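Local coordinates for effector protein HopAB2 (Pseudomonas syringae pv. tomato, PDB 3TL8), which is recognised by the Pto resistance protein of tomato and triggers immunity there, but suppresses programmed cell death and plant defence in susceptible hosts, at residues 55-58 / 59-63; 70-73 / 74-77. One frame throughout, in Å; residues are numbered along the deposited sequence.

Contact 1: residues 55-58 / 59-63; sequences EHLR and TALER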
# COMPACT_ATOMS: atom_id res chain seq x y z
N GLU B 55 -8.30 27.81 3.79
CA GLU B 55 -6.90 27.72 4.17
C GLU B 55 -6.83 27.07 5.55
O GLU B 55 -5.79 26.53 5.95
CB GLU B 55 -6.23 29.09 4.17
CG GLU B 55 -5.77 29.58 2.79
CD GLU B 55 -4.47 28.94 2.32
OE1 GLU B 55 -3.92 28.09 3.06
OE2 GLU B 55 -3.98 29.30 1.22
N HIS B 56 -7.94 27.16 6.26
CA HIS B 56 -8.14 26.46 7.52
C HIS B 56 -8.21 24.98 7.22
O HIS B 56 -7.56 24.17 7.86
CB HIS B 56 -9.50 26.87 8.09
CG HIS B 56 -9.50 27.13 9.56
ND1 HIS B 56 -8.67 28.06 10.15
CD2 HIS B 56 -10.25 26.61 10.56
CE1 HIS B 56 -8.90 28.09 11.45
NE2 HIS B 56 -9.85 27.22 11.72
N LEU B 57 -9.04 24.67 6.23
CA LEU B 57 -9.45 23.31 5.92
C LEU B 57 -8.32 22.42 5.40
O LEU B 57 -8.23 21.25 5.76
CB LEU B 57 -10.61 23.33 4.92
CG LEU B 57 -11.14 21.96 4.50
CD1 LEU B 57 -11.06 20.98 5.65
CD2 LEU B 57 -12.57 22.05 3.97
N ARG B 58 -7.46 22.99 4.56
CA ARG B 58 -6.29 22.28 4.08
C ARG B 58 -5.72 21.43 5.22
O ARG B 58 -5.44 20.25 5.05
CB ARG B 58 -5.23 23.28 3.63
CG ARG B 58 -4.81 23.18 2.17
CD ARG B 58 -3.82 24.29 1.85
NE ARG B 58 -3.30 24.19 0.49
CZ ARG B 58 -2.43 25.05 -0.03
NH1 ARG B 58 -2.00 26.08 0.69
NH2 ARG B 58 -1.99 24.89 -1.27
N THR B 59 -5.59 22.06 6.39
CA THR B 59 -4.92 21.45 7.53
C THR B 59 -5.62 20.20 8.06
O THR B 59 -4.98 19.18 8.30
CB THR B 59 -4.75 22.47 8.68
OG1 THR B 59 -4.27 23.71 8.15
CG2 THR B 59 -3.77 21.94 9.72
N ALA B 60 -6.94 20.28 8.25
CA ALA B 60 -7.67 19.14 8.78
C ALA B 60 -7.61 17.96 7.81
O ALA B 60 -7.53 16.80 8.22
CB ALA B 60 -9.11 19.51 9.07
N LEU B 61 -7.65 18.28 6.52
CA LEU B 61 -7.59 17.28 5.47
C LEU B 61 -6.19 16.69 5.30
O LEU B 61 -6.05 15.50 5.07
CB LEU B 61 -8.06 17.88 4.14
CG LEU B 61 -9.51 17.58 3.80
CD1 LEU B 61 -9.81 18.01 2.38
CD2 LEU B 61 -9.77 16.10 3.98
N GLU B 62 -5.18 17.54 5.40
CA GLU B 62 -3.81 17.08 5.26
C GLU B 62 -3.46 16.17 6.43
O GLU B 62 -2.94 15.07 6.25
CB GLU B 62 -2.84 18.27 5.20
CG GLU B 62 -1.40 17.85 4.98
CD GLU B 62 -0.42 19.00 5.09
OE1 GLU B 62 -0.85 20.12 5.46
OE2 GLU B 62 0.78 18.79 4.80
N ARG B 63 -3.75 16.63 7.64
CA ARG B 63 -3.42 15.86 8.82
C ARG B 63 -4.24 14.58 8.93
O ARG B 63 -3.81 13.62 9.56
CB ARG B 63 -3.59 16.72 10.07
CG ARG B 63 -2.59 17.85 10.12
CD ARG B 63 -2.71 18.67 11.39
NE ARG B 63 -1.59 19.59 11.52
CZ ARG B 63 -1.49 20.53 12.45
NH1 ARG B 63 -2.46 20.68 13.34
NH2 ARG B 63 -0.43 21.32 12.49

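Contact 2: residues 70-73 / 74-77; sequences PIPL and DIGS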
# COMPACT_ATOMS: atom_id res chain seq x y z
N PRO B 70 -7.85 12.04 13.58
CA PRO B 70 -9.31 11.96 13.58
C PRO B 70 -9.96 13.30 13.24
O PRO B 70 -9.63 14.34 13.81
CB PRO B 70 -9.64 11.55 15.01
CG PRO B 70 -8.50 12.05 15.81
CD PRO B 70 -7.29 11.89 14.93
N ILE B 71 -10.91 13.25 12.31
CA ILE B 71 -11.54 14.43 11.75
C ILE B 71 -12.45 15.17 12.75
O ILE B 71 -13.23 14.55 13.49
CB ILE B 71 -12.33 14.03 10.49
CG1 ILE B 71 -13.20 15.19 10.00
CG2 ILE B 71 -13.16 12.80 10.79
CD1 ILE B 71 -13.97 14.87 8.75
N PRO B 72 -12.33 16.51 12.79
CA PRO B 72 -13.12 17.33 13.72
C PRO B 72 -14.63 17.22 13.49
O PRO B 72 -15.09 17.24 12.35
CB PRO B 72 -12.63 18.76 13.42
CG PRO B 72 -11.26 18.58 12.85
CD PRO B 72 -11.34 17.31 12.04
N LEU B 73 -15.38 17.10 14.58
CA LEU B 73 -16.83 17.02 14.51
C LEU B 73 -17.38 18.33 13.96
O LEU B 73 -18.37 18.35 13.23
CB LEU B 73 -17.40 16.74 15.90
CG LEU B 73 -16.84 15.49 16.59
CD1 LEU B 73 -16.95 15.58 18.10
CD2 LEU B 73 -17.51 14.22 16.06
N ASP B 74 -16.71 19.42 14.34
CA ASP B 74 -16.94 20.73 13.76
C ASP B 74 -17.17 20.59 12.26
O ASP B 74 -18.23 20.94 11.73
CB ASP B 74 -15.70 21.61 14.05
CG ASP B 74 -15.67 22.91 13.25
OD1 ASP B 74 -16.35 23.03 12.21
OD2 ASP B 74 -14.93 23.83 13.67
N ILE B 75 -16.17 20.05 11.57
CA ILE B 75 -16.17 20.00 10.12
C ILE B 75 -16.75 18.70 9.54
O ILE B 75 -17.22 18.68 8.41
CB ILE B 75 -14.76 20.26 9.59
CG1 ILE B 75 -14.66 19.88 8.12
CG2 ILE B 75 -13.75 19.51 10.42
CD1 ILE B 75 -13.39 20.36 7.49
N GLY B 76 -16.74 17.63 10.33
CA GLY B 76 -17.37 16.40 9.91
C GLY B 76 -18.76 16.69 9.39
O GLY B 76 -19.13 16.28 8.28
N SER B 77 -19.54 17.41 10.19
CA SER B 77 -20.87 17.85 9.78
C SER B 77 -20.80 18.72 8.52
O SER B 77 -21.49 18.45 7.54
CB SER B 77 -21.58 18.60 10.91
OG SER B 77 -22.88 19.00 10.50

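Contact 1: residues 55-58 / 59-63
The carbonyl O of H56 is held by two groups of T59. T59 N donates to it at 3.2 Å, and T59 OG1 adds a weak bond at 3.3 Å. The amide comes from above the carbonyl plane, with an N-H...O angle of 139°. The hydroxyl gets there because OG1 lies beside the backbone N of T59 (chi1 -46°), turned back over the preceding turn. T59 CG2 then points the other way along the helix and sits over one face of the R63 guanidinium, toward its rim, 3.6 Å above the plane. Further along, regular i to i+4 bonds take over in helix 54-65. L61 N meets L57 O at 3.1 Å and is almost straight. E62 N meets R58 O at 2.7 Å.

On another side of the helix, L57 CD1 lies 4.2 Å from both A60 CB and L61 CG. The L57 and L61 side chains are buried, and both rest on L106 of helix 98-109. R58 runs extended from CG to NE and reaches E55, where NH1 and OE1 form a long salt bridge of 3.7 Å. R58 NE also makes a weak bond to N107. The chemistry is that of an amphipathic helix in the BAK1-binding domain: leucines face helix 98-109, R58 and E55 lie along the flank near the C-terminal end of that helix, and H56 and R63 are exposed.

Contact 2: residues 70-73 / 74-77
P72 O accepts two backbone bonds from the first turn of helix 73-81. The stronger comes from G76 N at 2.6 Å, with an N-H...O angle of 154°. The other, from I75 N at 3.1 Å, is weak and bent at 122°. One residue on, S77 N reaches L73 O in a straight but long and weak bond of 3.4 Å. P72 sits at the N-cap position, right before the helix. Its ring has no acceptor for the first-turn N-H groups; its carbonyl simply starts the helical i to i+4 bonds. The chain arrives extended through P70, I71 and P72, and becomes helical at L73. This turn is part of the BAK1-binding domain.

Around this polar start, the P72 ring and the I75 side chain lie side by side and point the same way. I75 CG2 lies against CB, CG and CD of the ring. It is placed there by the I75 rotamer, which sends CG1 anti to the backbone N (chi1 166°). I71 stretches out in the same manner, and its CD1 ends 3.9 Å from G76 CA. The I71 side chain also touches S87 and P86, the last residue of the G83 to P86 motif that interacts with the Pto kinase.

Overall arrangement
From the N terminus, the chain first forms the long helix 29-49, then enters helix 54-65. Contact 1 lies wholly within that second helix and closes no loop. The chain leaves it, passes through a short linker and reaches contact 2, where the linker gives way to helix 73-81. The two contacts are in series; neither nests in nor crosses the other. Their centres are about 11 Å apart, and they meet through the side chains of L57 and I75. That meeting packs helix 54-65 against helix 73-81. Since leucines of contact 1 also face helix 98-109, helix 54-65 touches both. Contact 2 lies nearer the surface.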